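Local coordinates for NADP-dependent 2-hydroxyacid dehydrogenase (Rhizobium etli, PDB 4XCV), which probably catalyses the NADP(H)-dependent interconversion of 2-hydroxyacids and 2-oxoacids, and binds NADPH in a Rossmann-type domain, at residues Gly152-Ala155 with Val156-Lys160; Asp212-Leu215 with Phe216-Arg220. All blocks are in the same frame, centred on the assembly; numbering follows the deposited sequence. Where two conformers were deposited one is given.

Contact 1: Gly152-Ala155 with Val156-Lys160; sequences GQDA and VAKLK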
ATOM      1  N   GLY A 152      -4.190 -12.442   9.949  1.00  9.47           N
ATOM      2  CA  GLY A 152      -5.396 -11.814   9.468  1.00  9.38           C
ATOM      3  C   GLY A 152      -5.833 -10.658  10.312  1.00  9.87           C
ATOM      4  O   GLY A 152      -6.342  -9.678   9.770  1.00 10.27           O
ATOM      5  N   GLN A 153      -5.681 -10.726  11.619  0.50 10.11           N
ATOM      6  CA  GLN A 153      -6.128  -9.591  12.417  0.50 10.65           C
ATOM      7  C   GLN A 153      -5.280  -8.354  12.226  0.50 10.48           C
ATOM      8  O   GLN A 153      -5.785  -7.239  12.332  0.50 10.27           O
ATOM      9  CB  GLN A 153      -6.248  -9.969  13.878  0.50 11.55           C
ATOM     10  CG  GLN A 153      -7.377 -10.946  14.131  0.50 12.26           C
ATOM     11  CD  GLN A 153      -7.468 -11.327  15.593  0.50 13.95           C
ATOM     12  OE1 GLN A 153      -7.482 -12.521  15.961  0.50 17.06           O
ATOM     13  NE2 GLN A 153      -7.564 -10.331  16.425  0.50 14.33           N
ATOM     14  N   ASP A 154      -3.983  -8.516  11.947  1.00 10.33           N
ATOM     15  CA  ASP A 154      -3.174  -7.365  11.629  1.00 10.47           C
ATOM     16  C   ASP A 154      -3.513  -6.758  10.282  1.00 10.16           C
ATOM     17  O   ASP A 154      -3.577  -5.536  10.135  1.00 11.07           O
ATOM     18  CB  ASP A 154      -1.690  -7.726  11.716  1.00 10.99           C
ATOM     19  CG  ASP A 154      -0.816  -6.500  11.836  1.00 11.84           C
ATOM     20  OD1 ASP A 154      -0.890  -5.843  12.915  1.00 15.02           O
ATOM     21  OD2 ASP A 154      -0.039  -6.134  10.954  1.00 12.23           O
ATOM     22  N   ALA A 155      -3.744  -7.609   9.285  1.00  9.96           N
ATOM     23  CA  ALA A 155      -4.142  -7.136   7.961  1.00  9.99           C
ATOM     24  C   ALA A 155      -5.432  -6.389   8.021  1.00  9.86           C
ATOM     25  O   ALA A 155      -5.586  -5.326   7.393  1.00 10.11           O
ATOM     26  CB  ALA A 155      -4.193  -8.314   6.991  1.00 10.33           C
ATOM     27  N   VAL A 156      -6.425  -6.938   8.715  1.00  9.57           N
ATOM     28  CA  VAL A 156      -7.714  -6.245   8.852  1.00  9.91           C
ATOM     29  C   VAL A 156      -7.521  -4.842   9.389  1.00 10.43           C
ATOM     30  O   VAL A 156      -8.104  -3.896   8.859  1.00 10.26           O
ATOM     31  CB  VAL A 156      -8.667  -7.050   9.749  1.00 10.27           C
ATOM     32  CG1 VAL A 156      -9.847  -6.192  10.272  1.00 10.66           C
ATOM     33  CG2 VAL A 156      -9.173  -8.305   9.053  1.00 10.47           C
ATOM     34  N   ALA A 157      -6.765  -4.699  10.472  1.00 10.20           N
ATOM     35  CA  ALA A 157      -6.588  -3.412  11.118  1.00 10.94           C
ATOM     36  C   ALA A 157      -6.008  -2.393  10.140  1.00 10.90           C
ATOM     37  O   ALA A 157      -6.468  -1.219  10.076  1.00 11.83           O
ATOM     38  CB  ALA A 157      -5.736  -3.530  12.357  1.00 11.53           C
ATOM     39  N   LYS A 158      -5.007  -2.809   9.373  1.00 10.80           N
ATOM     40  CA  LYS A 158      -4.302  -1.875   8.487  1.00 10.74           C
ATOM     41  C   LYS A 158      -5.095  -1.557   7.229  1.00 10.38           C
ATOM     42  O   LYS A 158      -5.119  -0.388   6.789  1.00 10.71           O
ATOM     43  CB  LYS A 158      -2.907  -2.372   8.219  1.00 11.22           C
ATOM     44  CG  LYS A 158      -2.077  -2.217   9.503  1.00 12.37           C
ATOM     45  CD  LYS A 158      -0.839  -3.024   9.471  1.00 12.85           C
ATOM     46  CE  LYS A 158      -0.007  -2.694  10.671  1.00 13.02           C
ATOM     47  NZ  LYS A 158       1.137  -3.615  10.744  1.00 13.52           N
ATOM     48  N   LEU A 159      -5.810  -2.563   6.708  1.00  9.73           N
ATOM     49  CA  LEU A 159      -6.718  -2.297   5.593  1.00  9.75           C
ATOM     50  C   LEU A 159      -7.802  -1.291   5.982  1.00 10.40           C
ATOM     51  O   LEU A 159      -8.175  -0.454   5.171  1.00 10.43           O
ATOM     52  CB  LEU A 159      -7.360  -3.616   5.128  1.00  9.65           C
ATOM     53  CG  LEU A 159      -6.427  -4.560   4.383  1.00  9.43           C
ATOM     54  CD1 LEU A 159      -7.053  -5.946   4.333  1.00 10.19           C
ATOM     55  CD2 LEU A 159      -6.155  -4.073   2.969  1.00  9.74           C
ATOM     56  N   LYS A 160      -8.310  -1.414   7.191  1.00 10.74           N
ATOM     57  CA  LYS A 160      -9.338  -0.479   7.676  1.00 12.21           C
ATOM     58  C   LYS A 160      -8.803   0.921   7.743  1.00 12.13           C
ATOM     59  O   LYS A 160      -9.470   1.860   7.319  1.00 12.78           O
ATOM     60  CB  LYS A 160      -9.849  -0.923   9.046  1.00 14.09           C
ATOM     61  CG  LYS A 160     -10.875  -2.017   8.975  1.00 16.95           C
ATOM     62  CD  LYS A 160     -12.212  -1.532   8.463  1.00 20.62           C
ATOM     63  CE  LYS A 160     -12.991  -0.805   9.575  1.00 23.91           C
ATOM     64  NZ  LYS A 160     -14.053   0.052   8.974  1.00 27.35           N
TER
HETATM   65  O   HOH W   1       1.157  -4.462  13.908  1.00 33.92           O
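Asp154 and Lys158 form an i to i+4 salt bridge on helix 150-162, the helix that follows strand 142-146 in the Rossmann-type nucleotide-binding domain. Lys158 NZ reaches Asp154 OD2 at 2.8 Å, on the syn lone pair of that oxygen. With chi1 at -162°, Asp154 CG lies opposite the backbone N and beside the carbonyl carbon, which brings the carboxylate round to the ammonium, while the lysine runs out extended and crosses it obliquely. A water closes the ring, donating to Asp154 OD1 at 2.7 Å and accepting from Lys158 NZ at 3.3 Å. The strongest polar partner of Asp154 is Ser104, whose OG hydrogen-bonds OD2; NZ adds a weak hydrogen bond to Thr101 OG1, so the pair ties this helix to helix 100-116. Lys158 also packs on Met162 of the second subunit.

The helix links strand 142-146 to strand 165-169 as the crossover of a beta-alpha-beta unit, and Gly152 fits the last glycine of a GxGxxG pattern, about 5 Å from the bound NADPH. As in other Rossmann domains, the missing side chain probably lets the helix pack closely on the strand before it. Gly152 O receives Val156 N at 2.9 Å, and Val156 CG2 lies 3.2 Å from the same oxygen. One residue on from Asp154, Ala155 O accepts from Leu159 N at 2.9 Å, nearly straight (168°), with Leu159 CG 3.2 Å from that oxygen. Branched, apolar Val156 and Leu159 suit the buried side: both touch Val166, and Val156 also meets Val145 and Leu159 Val143.

Contact 2: Asp212-Leu215 with Phe216-Arg220; sequences DSEL and FKKLR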
ATOM      1  N   ASP A 212     -11.313 -22.702  -5.318  1.00 14.45           N
ATOM      2  CA  ASP A 212     -11.577 -23.364  -6.574  1.00 15.79           C
ATOM      3  C   ASP A 212     -12.607 -22.612  -7.387  1.00 15.87           C
ATOM      4  O   ASP A 212     -13.102 -21.569  -7.008  1.00 14.87           O
ATOM      5  CB  ASP A 212     -11.958 -24.836  -6.355  1.00 17.26           C
ATOM      6  CG  ASP A 212     -13.248 -25.026  -5.593  1.00 18.36           C
ATOM      7  OD1 ASP A 212     -13.957 -24.041  -5.321  1.00 17.82           O
ATOM      8  OD2 ASP A 212     -13.540 -26.222  -5.232  1.00 21.37           O
ATOM      9  N   SER A 213     -12.898 -23.149  -8.570  1.00 16.90           N
ATOM     10  CA  SER A 213     -13.874 -22.527  -9.462  0.50 17.60           C
ATOM     11  C   SER A 213     -15.187 -22.182  -8.784  1.00 17.86           C
ATOM     12  O   SER A 213     -15.701 -21.108  -8.961  1.00 17.48           O
ATOM     13  CB  SER A 213     -14.165 -23.422 -10.689  0.50 18.92           C
ATOM     14  OG  SER A 213     -13.020 -23.591 -11.511  0.50 19.25           O
ATOM     15  N   GLU A 214     -15.734 -23.119  -8.029  1.00 18.79           N
ATOM     16  CA  GLU A 214     -17.009 -22.895  -7.367  1.00 20.28           C
ATOM     17  C   GLU A 214     -16.934 -21.700  -6.385  1.00 18.52           C
ATOM     18  O   GLU A 214     -17.865 -20.877  -6.314  1.00 17.92           O
ATOM     19  CB  GLU A 214     -17.388 -24.145  -6.575  1.00 23.31           C
ATOM     20  CG  GLU A 214     -18.742 -24.062  -5.886  1.00 27.18           C
ATOM     21  CD  GLU A 214     -19.055 -25.276  -4.997  1.00 32.86           C
ATOM     22  OE1 GLU A 214     -18.476 -26.367  -5.227  1.00 37.37           O
ATOM     23  OE2 GLU A 214     -19.914 -25.150  -4.079  1.00 37.61           O
ATOM     24  N   LEU A 215     -15.844 -21.627  -5.618  1.00 17.41           N
ATOM     25  CA  LEU A 215     -15.672 -20.513  -4.692  1.00 16.05           C
ATOM     26  C   LEU A 215     -15.576 -19.180  -5.450  1.00 15.36           C
ATOM     27  O   LEU A 215     -16.192 -18.193  -5.080  1.00 15.07           O
ATOM     28  CB  LEU A 215     -14.451 -20.759  -3.815  1.00 15.28           C
ATOM     29  CG  LEU A 215     -14.148 -19.685  -2.780  1.00 14.40           C
ATOM     30  CD1 LEU A 215     -13.616 -20.313  -1.504  1.00 14.51           C
ATOM     31  CD2 LEU A 215     -13.196 -18.634  -3.299  1.00 13.84           C
ATOM     32  N   PHE A 216     -14.794 -19.139  -6.532  1.00 15.00           N
ATOM     33  CA  PHE A 216     -14.601 -17.875  -7.243  1.00 14.84           C
ATOM     34  C   PHE A 216     -15.894 -17.338  -7.839  1.00 15.50           C
ATOM     35  O   PHE A 216     -16.124 -16.132  -7.865  1.00 15.72           O
ATOM     36  CB  PHE A 216     -13.555 -17.996  -8.356  1.00 14.91           C
ATOM     37  CG  PHE A 216     -12.184 -18.440  -7.876  1.00 14.59           C
ATOM     38  CD1 PHE A 216     -11.637 -17.959  -6.709  1.00 14.10           C
ATOM     39  CD2 PHE A 216     -11.465 -19.360  -8.604  1.00 15.29           C
ATOM     40  CE1 PHE A 216     -10.398 -18.390  -6.284  1.00 13.60           C
ATOM     41  CE2 PHE A 216     -10.238 -19.800  -8.188  1.00 14.62           C
ATOM     42  CZ  PHE A 216      -9.701 -19.306  -7.012  1.00 13.86           C
ATOM     43  N   LYS A 217     -16.750 -18.266  -8.271  1.00 16.36           N
ATOM     44  CA  LYS A 217     -18.067 -17.886  -8.813  1.00 17.70           C
ATOM     45  C   LYS A 217     -19.017 -17.331  -7.764  1.00 17.15           C
ATOM     46  O   LYS A 217     -20.080 -16.797  -8.139  1.00 19.67           O
ATOM     47  CB  LYS A 217     -18.707 -19.062  -9.549  1.00 20.08           C
ATOM     48  CG  LYS A 217     -18.048 -19.392 -10.881  1.00 22.63           C
ATOM     49  CD  LYS A 217     -18.580 -20.690 -11.429  1.00 26.07           C
ATOM     50  CE  LYS A 217     -17.654 -21.286 -12.460  1.00 28.93           C
ATOM     51  NZ  LYS A 217     -17.156 -20.317 -13.467  1.00 30.48           N
ATOM     52  N   LYS A 218     -18.680 -17.468  -6.468  1.00 16.28           N
ATOM     53  CA  LYS A 218     -19.512 -16.916  -5.379  1.00 16.75           C
ATOM     54  C   LYS A 218     -19.109 -15.511  -4.940  1.00 15.68           C
ATOM     55  O   LYS A 218     -19.856 -14.841  -4.233  1.00 16.69           O
ATOM     56  CB  LYS A 218     -19.481 -17.860  -4.192  1.00 18.03           C
ATOM     57  CG  LYS A 218     -20.265 -19.133  -4.472  1.00 20.52           C
ATOM     58  CD  LYS A 218     -20.149 -20.068  -3.289  1.00 22.98           C
ATOM     59  CE  LYS A 218     -20.859 -21.379  -3.477  1.00 26.09           C
ATOM     60  NZ  LYS A 218     -20.261 -22.302  -2.463  1.00 28.06           N
ATOM     61  N   LEU A 219     -17.964 -15.025  -5.390  1.00 14.78           N
ATOM     62  CA  LEU A 219     -17.518 -13.678  -5.026  1.00 14.59           C
ATOM     63  C   LEU A 219     -18.411 -12.636  -5.656  1.00 15.54           C
ATOM     64  O   LEU A 219     -19.101 -12.895  -6.659  1.00 17.04           O
ATOM     65  CB  LEU A 219     -16.073 -13.468  -5.479  1.00 14.13           C
ATOM     66  CG  LEU A 219     -15.056 -14.256  -4.650  1.00 14.20           C
ATOM     67  CD1 LEU A 219     -13.677 -14.258  -5.314  1.00 14.77           C
ATOM     68  CD2 LEU A 219     -14.964 -13.727  -3.232  1.00 14.49           C
ATOM     69  N   ARG A 220     -18.403 -11.442  -5.082  1.00 15.47           N
ATOM     70  CA  ARG A 220     -19.302 -10.405  -5.526  1.00 16.82           C
ATOM     71  C   ARG A 220     -19.043 -10.042  -7.011  1.00 17.93           C
ATOM     72  O   ARG A 220     -17.891  -9.705  -7.365  1.00 18.62           O
ATOM     73  CB  ARG A 220     -19.231  -9.182  -4.618  1.00 16.50           C
ATOM     74  CG  ARG A 220     -20.215  -8.128  -5.062  1.00 18.09           C
ATOM     75  CD  ARG A 220     -20.744  -7.254  -3.955  0.50 18.82           C
ATOM     76  NE  ARG A 220     -19.721  -6.452  -3.315  0.50 17.88           N
ATOM     77  CZ  ARG A 220     -19.944  -5.734  -2.224  0.50 19.03           C
ATOM     78  NH1 ARG A 220     -21.164  -5.735  -1.671  0.50 20.79           N
ATOM     79  NH2 ARG A 220     -18.972  -5.017  -1.672  0.50 18.57           N
TER
HETATM   80  O   HOH W   2     -14.558 -19.779 -11.627  1.00 26.90           O
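Two backbone hydrogen bonds tie Asp212 and Ser213 to the turn that follows them: Phe216 N donates to Asp212 O at 3.0 Å and Lys217 N to Ser213 O at 3.1 Å. A bond of similar length but more bent, from Lys218 N to Leu215 O (2.9 Å), spans three residues, and its donor stands 59° out of the carbonyl plane, as the chain leaves the helical path. At the other end Asp212, at the N-cap, uses OD1 to accept from Leu215 N; its short side chain can turn back to an amide of the first helical turn.

Among the charged groups, Lys218 NZ forms a long salt bridge (3.3 Å) with Glu214 OE2, on the anti side and 27° out of the carboxylate plane, the two extended chains running alongside each other. The lysine's stronger partner is Asp188, in a second salt bridge. A water donates to Ser213 O and accepts a weak bond from Lys217 NZ.

Ring and apolar contacts centre on Phe216. Its CG stands beside the backbone N (chi1 -59°), which swings the ring back to the helix start, where a polar atom, Asp212 O, sits 3.2 Å above one face, offset toward the rim. Leu215 CD2 approaches obliquely, 3.8 Å from Phe216 CD1. The ring also packs on Ile244 and Ala247 of helix 241-250 and meets the ring of Phe230, while Leu215 and Leu219 touch Leu191 and Leu197. Replacing Phe216 by alanine removes the ring, which is likely to open a gap toward Ile244 and Ala247 and leave Phe230 without its aromatic neighbour.

The segment thus pairs an aspartate N-cap on the one-turn helix 213-216 with a type I beta turn, Phe216 to Leu219, in the connection before strand 229-232 of the parallel Rossmann-type sheet.

How the contacts relate
Both contacts are local ones within the NAD-binding domain, their centres 23 Å apart and without touching each other. Each is partly buried, with apolar residues turned inward and an acid-lysine pair four residues apart that also reaches a second helix. Contact 1 belongs to a long, regular helix beside the cofactor, so its bonds keep the i to i+4 pattern, and of the two it alone meets the second subunit. Contact 2 sits farther from the centre of the chain, in a short helix that is capped and then unwinds; its bonding changes along the chain, and an aromatic ring fills its inner side.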